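Local coordinates for protein afamin (Homo sapiens, PDB 6FAK) that carries hydrophobic molecules in body fluids, binding vitamin E and keeping lipid-modified Wnt proteins soluble and active, at residues 14-18 and 257-261; 264-268 and 289-294; 404-408 and 523-527. All blocks are in the same frame, centred on the assembly; numbering follows the deposited sequence.

Interaction 1 of 3, residues 14-18 and 257-261; sequences TQKFI and IRDTS
Gln15 and Arg258 run side by side and point the same way, with the amide and guanidinium planes turned 41° apart. The NH2 of Arg258 donates to a lone pair of Gln15 OE1 over 3.2 Å, a bent bond (N-H...acceptor angle 142°) that leaves the guanidinium plane at a tilt. A water reinforces it, donating to the same OE1 at 2.7 Å while accepting from Arg258 NE. Ile18 crosses the Arg258 chain at about a right angle, its CD1 lying 3.8 Å from Arg258 CG, and slides past Ile257 in the opposite direction, Ile18 CG1 meeting Ile257 CG2. Phe17 comes obliquely to that same Ile257 methyl. At the other end, Ser261 OG, swung away from its own backbone N (chi1 169°), meets Thr14 OG1 in a short 2.6 Å hydrogen bond in which either hydroxyl may be the donor. Leu158 touches Phe17 and Ile257, and Ile25 touches both isoleucines. The two helices run roughly antiparallel, their segment axes 10.4 Å apart, and the pairing of a polar margin with an apolar centre joins the first and second albumin domains of this largely helical fold.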
# COMPACT_ATOMS: atom_id res chain seq x y z
N THR A 14 -10.33 23.29 -9.96
CA THR A 14 -9.51 22.71 -8.88
C THR A 14 -9.45 23.64 -7.66
O THR A 14 -9.66 23.18 -6.55
CB THR A 14 -8.08 22.38 -9.36
OG1 THR A 14 -8.15 21.49 -10.49
CG2 THR A 14 -7.24 21.70 -8.23
N GLN A 15 -9.15 24.93 -7.88
CA GLN A 15 -9.14 25.94 -6.81
C GLN A 15 -10.51 26.08 -6.16
O GLN A 15 -10.61 26.28 -4.94
CB GLN A 15 -8.69 27.31 -7.35
CG GLN A 15 -8.46 28.41 -6.31
CD GLN A 15 -7.42 28.04 -5.25
OE1 GLN A 15 -6.52 27.25 -5.51
NE2 GLN A 15 -7.58 28.60 -4.03
N LYS A 16 -11.56 25.93 -6.96
CA LYS A 16 -12.90 25.95 -6.41
C LYS A 16 -13.15 24.73 -5.58
O LYS A 16 -13.66 24.86 -4.49
CB LYS A 16 -13.99 26.08 -7.50
CG LYS A 16 -14.57 27.48 -7.61
CD LYS A 16 -13.57 28.52 -8.15
CE LYS A 16 -12.92 29.38 -7.06
NZ LYS A 16 -13.91 30.17 -6.27
N PHE A 17 -12.83 23.55 -6.10
CA PHE A 17 -12.96 22.32 -5.31
C PHE A 17 -12.24 22.44 -3.94
O PHE A 17 -12.81 22.06 -2.91
CB PHE A 17 -12.43 21.12 -6.08
CG PHE A 17 -12.53 19.82 -5.32
CD1 PHE A 17 -13.67 19.04 -5.39
CD2 PHE A 17 -11.48 19.39 -4.51
CE1 PHE A 17 -13.77 17.85 -4.68
CE2 PHE A 17 -11.57 18.20 -3.80
CZ PHE A 17 -12.72 17.43 -3.88
N ILE A 18 -11.02 22.96 -3.93
CA ILE A 18 -10.22 23.10 -2.70
C ILE A 18 -10.82 24.09 -1.71
O ILE A 18 -10.93 23.78 -0.51
CB ILE A 18 -8.76 23.50 -2.99
CG1 ILE A 18 -8.03 22.31 -3.64
CG2 ILE A 18 -8.01 23.89 -1.72
CD1 ILE A 18 -6.77 22.71 -4.36
N ILE A 257 -3.79 17.35 -4.26
CA ILE A 257 -5.04 17.54 -5.01
C ILE A 257 -4.77 18.29 -6.32
O ILE A 257 -5.18 17.81 -7.37
CB ILE A 257 -6.17 18.21 -4.15
CG1 ILE A 257 -6.69 17.24 -3.10
CG2 ILE A 257 -7.35 18.65 -5.01
CD1 ILE A 257 -7.35 17.89 -1.90
N ARG A 258 -4.05 19.40 -6.24
CA ARG A 258 -3.64 20.19 -7.42
C ARG A 258 -2.86 19.40 -8.44
O ARG A 258 -3.13 19.49 -9.62
CB ARG A 258 -2.76 21.40 -7.03
CG ARG A 258 -3.54 22.53 -6.37
CD ARG A 258 -2.69 23.76 -6.09
NE ARG A 258 -3.46 24.77 -5.35
CZ ARG A 258 -2.98 25.72 -4.53
NH1 ARG A 258 -1.67 25.83 -4.29
NH2 ARG A 258 -3.81 26.55 -3.94
N ASP A 259 -1.84 18.67 -8.00
CA ASP A 259 -1.04 17.86 -8.93
C ASP A 259 -1.81 16.68 -9.49
O ASP A 259 -1.58 16.32 -10.64
CB ASP A 259 0.30 17.37 -8.32
CG ASP A 259 1.24 18.50 -7.98
OD1 ASP A 259 1.00 19.60 -8.46
OD2 ASP A 259 2.23 18.29 -7.24
N THR A 260 -2.69 16.05 -8.70
CA THR A 260 -3.54 14.98 -9.22
C THR A 260 -4.46 15.54 -10.34
O THR A 260 -4.54 14.98 -11.42
CB THR A 260 -4.37 14.35 -8.09
OG1 THR A 260 -3.49 13.74 -7.13
CG2 THR A 260 -5.35 13.27 -8.62
N SER A 261 -5.08 16.69 -10.09
CA SER A 261 -5.92 17.33 -11.09
C SER A 261 -5.13 17.68 -12.37
O SER A 261 -5.60 17.44 -13.49
CB SER A 261 -6.60 18.57 -10.50
OG SER A 261 -7.20 19.31 -11.52
O HOH W 1 -5.79 25.03 -6.76

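Interaction 2 of 3, residues 264-268 and 289-294; sequences MNHIC and RGQCII
Arg289 opens the second segment by laying its guanidinium over Met264. The chain bends twice (chi2 -103°, chi3 44°), which folds it back so that Met264 CB sits over one face of the group, offset toward its rim and 3.7 Å from Arg289 NH1. Asn265 OD1 stands at the edge of the same group, too far for a bond, the amide plane turned steeply against the guanidinium. With alanine in place of Arg289, the CB and CG of Met264 would probably lose their flat cover and gain room to shift. Gly290 lets the helices come close, since a CB here would run into Met264 CG: Met264 CG and SD rest on the bare CA of Gly290, and CE reaches its carbonyl, 3.4 Å from Gly290 O. Met264 is thus a knob in a hole formed by Arg289, Gly290, Ile293 and Ile294, at a 64° crossing of two helices in the second albumin domain, within its pocket region for hydrophobic ligands. Further on, Cys292 is tied to Cys281 by a disulfide, and Cys268 across the contact is tied to Cys282; the consecutive Cys281 and Cys282 are thus each bonded to a different helix, the paired-disulfide pattern of the albumin family. Ile293 slides past Met264 in the opposite direction. Its CD1 is wedged between two sulfurs, 3.8 Å from Met264 SD and 3.8 Å from Cys268 SG, while its CG2 meets Ile267 CD1 at 4.1 Å. Ile294 closes the hole, its CG1 lying 4.0 Å from Met264 CE, and its other neighbours include Phe195 of helix 177-209 and a bound tetraethylene glycol, probably from the crystallisation liquor, about 4 Å from its side chain.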
# COMPACT_ATOMS: atom_id res chain seq x y z
N MET A 264 -4.71 14.41 -14.42
CA MET A 264 -5.96 13.98 -15.06
C MET A 264 -6.32 14.88 -16.23
O MET A 264 -6.69 14.39 -17.32
CB MET A 264 -7.09 13.92 -14.01
CG MET A 264 -6.79 12.96 -12.88
SD MET A 264 -6.19 11.37 -13.47
CE MET A 264 -5.75 10.55 -11.94
N ASN A 265 -6.13 16.18 -16.04
CA ASN A 265 -6.26 17.15 -17.12
C ASN A 265 -5.28 16.91 -18.27
O ASN A 265 -5.69 16.98 -19.43
CB ASN A 265 -6.18 18.59 -16.59
CG ASN A 265 -7.38 18.95 -15.67
OD1 ASN A 265 -8.36 18.18 -15.54
ND2 ASN A 265 -7.29 20.11 -15.01
N HIS A 266 -4.01 16.65 -17.96
CA HIS A 266 -3.01 16.23 -18.99
C HIS A 266 -3.50 14.99 -19.79
O HIS A 266 -3.54 15.01 -21.02
CB HIS A 266 -1.66 15.95 -18.34
CG HIS A 266 -0.52 15.79 -19.29
ND1 HIS A 266 0.76 16.13 -18.93
CD2 HIS A 266 -0.45 15.35 -20.57
CE1 HIS A 266 1.57 15.91 -19.95
NE2 HIS A 266 0.86 15.43 -20.95
N ILE A 267 -3.89 13.95 -19.10
CA ILE A 267 -4.44 12.75 -19.72
C ILE A 267 -5.67 13.11 -20.59
O ILE A 267 -5.65 12.90 -21.80
CB ILE A 267 -4.79 11.71 -18.65
CG1 ILE A 267 -3.49 11.15 -18.04
CG2 ILE A 267 -5.64 10.55 -19.18
CD1 ILE A 267 -3.68 10.25 -16.84
N CYS A 268 -6.70 13.68 -19.97
CA CYS A 268 -7.95 14.06 -20.66
C CYS A 268 -7.80 15.04 -21.81
O CYS A 268 -8.41 14.82 -22.86
CB CYS A 268 -8.97 14.62 -19.67
SG CYS A 268 -9.67 13.31 -18.71
N ARG A 289 -13.48 11.57 -11.33
CA ARG A 289 -12.92 11.53 -12.71
C ARG A 289 -11.47 10.97 -12.81
O ARG A 289 -11.11 10.43 -13.86
CB ARG A 289 -13.13 12.91 -13.44
CG ARG A 289 -12.08 13.44 -14.45
CD ARG A 289 -11.19 14.53 -13.87
NE ARG A 289 -10.73 14.19 -12.52
CZ ARG A 289 -9.93 14.91 -11.73
NH1 ARG A 289 -9.47 16.10 -12.15
NH2 ARG A 289 -9.60 14.44 -10.54
N GLY A 290 -10.70 11.05 -11.71
CA GLY A 290 -9.33 10.55 -11.63
C GLY A 290 -9.14 9.23 -10.89
O GLY A 290 -8.26 8.43 -11.26
N GLN A 291 -9.91 9.01 -9.82
CA GLN A 291 -9.99 7.66 -9.22
C GLN A 291 -10.63 6.68 -10.25
O GLN A 291 -10.34 5.48 -10.24
CB GLN A 291 -10.77 7.66 -7.88
CG GLN A 291 -10.13 8.30 -6.63
CD GLN A 291 -8.63 8.03 -6.39
OE1 GLN A 291 -8.26 7.20 -5.54
NE2 GLN A 291 -7.78 8.77 -7.08
N CYS A 292 -11.49 7.21 -11.13
CA CYS A 292 -11.99 6.53 -12.33
C CYS A 292 -10.85 6.16 -13.30
O CYS A 292 -10.64 4.97 -13.57
CB CYS A 292 -13.00 7.41 -13.07
SG CYS A 292 -13.86 6.64 -14.45
N ILE A 293 -10.13 7.17 -13.80
CA ILE A 293 -9.03 6.97 -14.76
C ILE A 293 -8.08 5.92 -14.23
O ILE A 293 -7.68 5.04 -14.99
CB ILE A 293 -8.28 8.28 -15.13
CG1 ILE A 293 -9.10 9.10 -16.13
CG2 ILE A 293 -6.89 8.02 -15.74
CD1 ILE A 293 -8.69 10.57 -16.23
N ILE A 294 -7.77 5.98 -12.93
CA ILE A 294 -6.89 4.98 -12.30
C ILE A 294 -7.48 3.56 -12.35
O ILE A 294 -6.75 2.59 -12.52
CB ILE A 294 -6.48 5.39 -10.85
CG1 ILE A 294 -5.61 6.65 -10.87
CG2 ILE A 294 -5.66 4.28 -10.18
CD1 ILE A 294 -5.30 7.25 -9.51

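Interaction 3 of 3, residues 404-408 and 523-527; sequences DGLKY and QRKTD
Lys407 meets Asp527 in a salt bridge, and its chain can be traced out from helix 376-417. CB leaves the backbone toward the partner helix, and CG stands opposite the backbone N (chi1 -176°), which carries the chain outward. CD is the first atom to come close, 3.5 Å from Asp527 OD2. A bend at chi3 brings CE to 3.3 Å from that same oxygen, and a second at chi4 turns NZ across the carboxylate, so that lysine and aspartate cross at about a right angle. NZ then donates to Asp527 OD1 over 2.8 Å, meeting it on the syn side and 22° out of the carboxylate plane. Both residues are buried, so the pairing probably helps to offset the cost of burying the two charges; Glu431 also touches Lys407. The two helices, 376-417 and 521-536, belong to the third albumin domain and run in the same general direction, 31° apart, with segment axes 12.0 Å from each other; the gap is spanned largely by the ends of Lys407, Tyr408 and Gln523. Tyr408 touches the same oxygen: Asp527 OD1 lies at the ring edge, in its plane, 3.5 Å from Tyr408 CE1, and the carboxylate is turned steeply against the ring. The hydroxyl end of Tyr408 runs on to Thr526, where OH is 3.7 Å from Thr526 CG2, and Phe549 packs edge-to-face with the ring. Gln523 enters from the other helix, sliding past Lys407 in the opposite direction and placing its amide among Lys407, Tyr408 and the carboxylate of Asp404.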
# COMPACT_ATOMS: atom_id res chain seq x y z
N ASP A 404 -7.07 -20.15 3.90
CA ASP A 404 -6.63 -20.30 5.28
C ASP A 404 -5.39 -21.19 5.39
O ASP A 404 -4.40 -20.81 6.05
CB ASP A 404 -7.75 -20.89 6.13
CG ASP A 404 -8.93 -19.96 6.32
OD1 ASP A 404 -8.87 -18.78 6.03
OD2 ASP A 404 -9.94 -20.43 6.86
N GLY A 405 -5.42 -22.33 4.72
CA GLY A 405 -4.29 -23.29 4.71
C GLY A 405 -3.00 -22.71 4.16
O GLY A 405 -1.92 -22.91 4.72
N LEU A 406 -3.11 -21.97 3.06
CA LEU A 406 -1.97 -21.29 2.50
C LEU A 406 -1.49 -20.18 3.44
O LEU A 406 -0.31 -19.99 3.55
CB LEU A 406 -2.27 -20.66 1.12
CG LEU A 406 -1.03 -20.09 0.37
CD1 LEU A 406 0.14 -21.06 0.26
CD2 LEU A 406 -1.42 -19.59 -1.01
N LYS A 407 -2.43 -19.44 4.03
CA LYS A 407 -2.11 -18.36 4.96
C LYS A 407 -1.23 -18.87 6.12
O LYS A 407 -0.23 -18.24 6.44
CB LYS A 407 -3.37 -17.67 5.48
CG LYS A 407 -3.11 -16.48 6.39
CD LYS A 407 -4.32 -15.63 6.71
CE LYS A 407 -5.58 -16.38 7.15
NZ LYS A 407 -5.38 -17.55 8.05
N TYR A 408 -1.57 -20.05 6.67
CA TYR A 408 -0.83 -20.61 7.79
C TYR A 408 0.61 -20.92 7.42
O TYR A 408 1.54 -20.68 8.23
CB TYR A 408 -1.58 -21.86 8.33
CG TYR A 408 -3.00 -21.58 8.77
CD1 TYR A 408 -3.35 -20.38 9.40
CD2 TYR A 408 -4.01 -22.52 8.55
CE1 TYR A 408 -4.64 -20.14 9.82
CE2 TYR A 408 -5.31 -22.29 8.95
CZ TYR A 408 -5.62 -21.11 9.58
OH TYR A 408 -6.89 -20.84 9.95
N GLN A 523 -10.92 -15.30 12.81
CA GLN A 523 -9.81 -15.60 11.94
C GLN A 523 -8.51 -14.97 12.52
O GLN A 523 -7.48 -15.63 12.56
CB GLN A 523 -10.06 -15.09 10.51
CG GLN A 523 -9.00 -15.52 9.50
CD GLN A 523 -8.87 -17.04 9.42
OE1 GLN A 523 -9.80 -17.71 8.96
NE2 GLN A 523 -7.74 -17.59 9.91
N ARG A 524 -8.60 -13.71 12.95
CA ARG A 524 -7.44 -12.98 13.45
C ARG A 524 -6.86 -13.60 14.73
O ARG A 524 -5.65 -13.68 14.89
CB ARG A 524 -7.74 -11.47 13.62
CG ARG A 524 -6.47 -10.62 13.76
CD ARG A 524 -6.64 -9.14 13.41
NE ARG A 524 -6.21 -8.86 12.04
CZ ARG A 524 -5.04 -8.33 11.64
NH1 ARG A 524 -4.08 -7.99 12.53
NH2 ARG A 524 -4.81 -8.16 10.34
N LYS A 525 -7.73 -14.08 15.61
CA LYS A 525 -7.34 -14.81 16.82
C LYS A 525 -6.57 -16.09 16.56
O LYS A 525 -5.57 -16.39 17.24
CB LYS A 525 -8.58 -15.13 17.67
CG LYS A 525 -8.54 -16.41 18.53
CD LYS A 525 -7.61 -16.31 19.76
CE LYS A 525 -7.05 -17.67 20.22
NZ LYS A 525 -6.19 -17.58 21.45
N THR A 526 -7.07 -16.89 15.63
CA THR A 526 -6.35 -18.08 15.17
C THR A 526 -4.96 -17.72 14.59
O THR A 526 -3.97 -18.40 14.88
CB THR A 526 -7.19 -18.79 14.11
OG1 THR A 526 -8.40 -19.23 14.74
CG2 THR A 526 -6.45 -20.02 13.49
N ASP A 527 -4.93 -16.65 13.80
CA ASP A 527 -3.72 -16.19 13.14
C ASP A 527 -2.68 -15.74 14.18
O ASP A 527 -1.50 -16.07 14.06
CB ASP A 527 -4.03 -15.09 12.13
CG ASP A 527 -4.78 -15.60 10.91
OD1 ASP A 527 -5.04 -16.81 10.73
OD2 ASP A 527 -5.12 -14.77 10.05

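Interactions 1 and 2 are neighbours, their centres about 12 Å apart, and both draw on helix 253-268: one turn of it faces helix 13-20 of the first albumin domain, a later turn faces helix 288-295 within the second. They touch where Ser261 CA lies 3.9 Å from Arg289 NH1, so the interdomain contact adjoins the packing of the hydrophobic-ligand pocket region. Interaction 3 lies on the other side of the chain's centre, about 42 Å from interaction 1 and about 38 Å from interaction 2 between centres. The three follow one another along the chain without overlapping, so helix 253-268 ties the first domain to the pocket-bearing second one, while interaction 3 packs helices within the third.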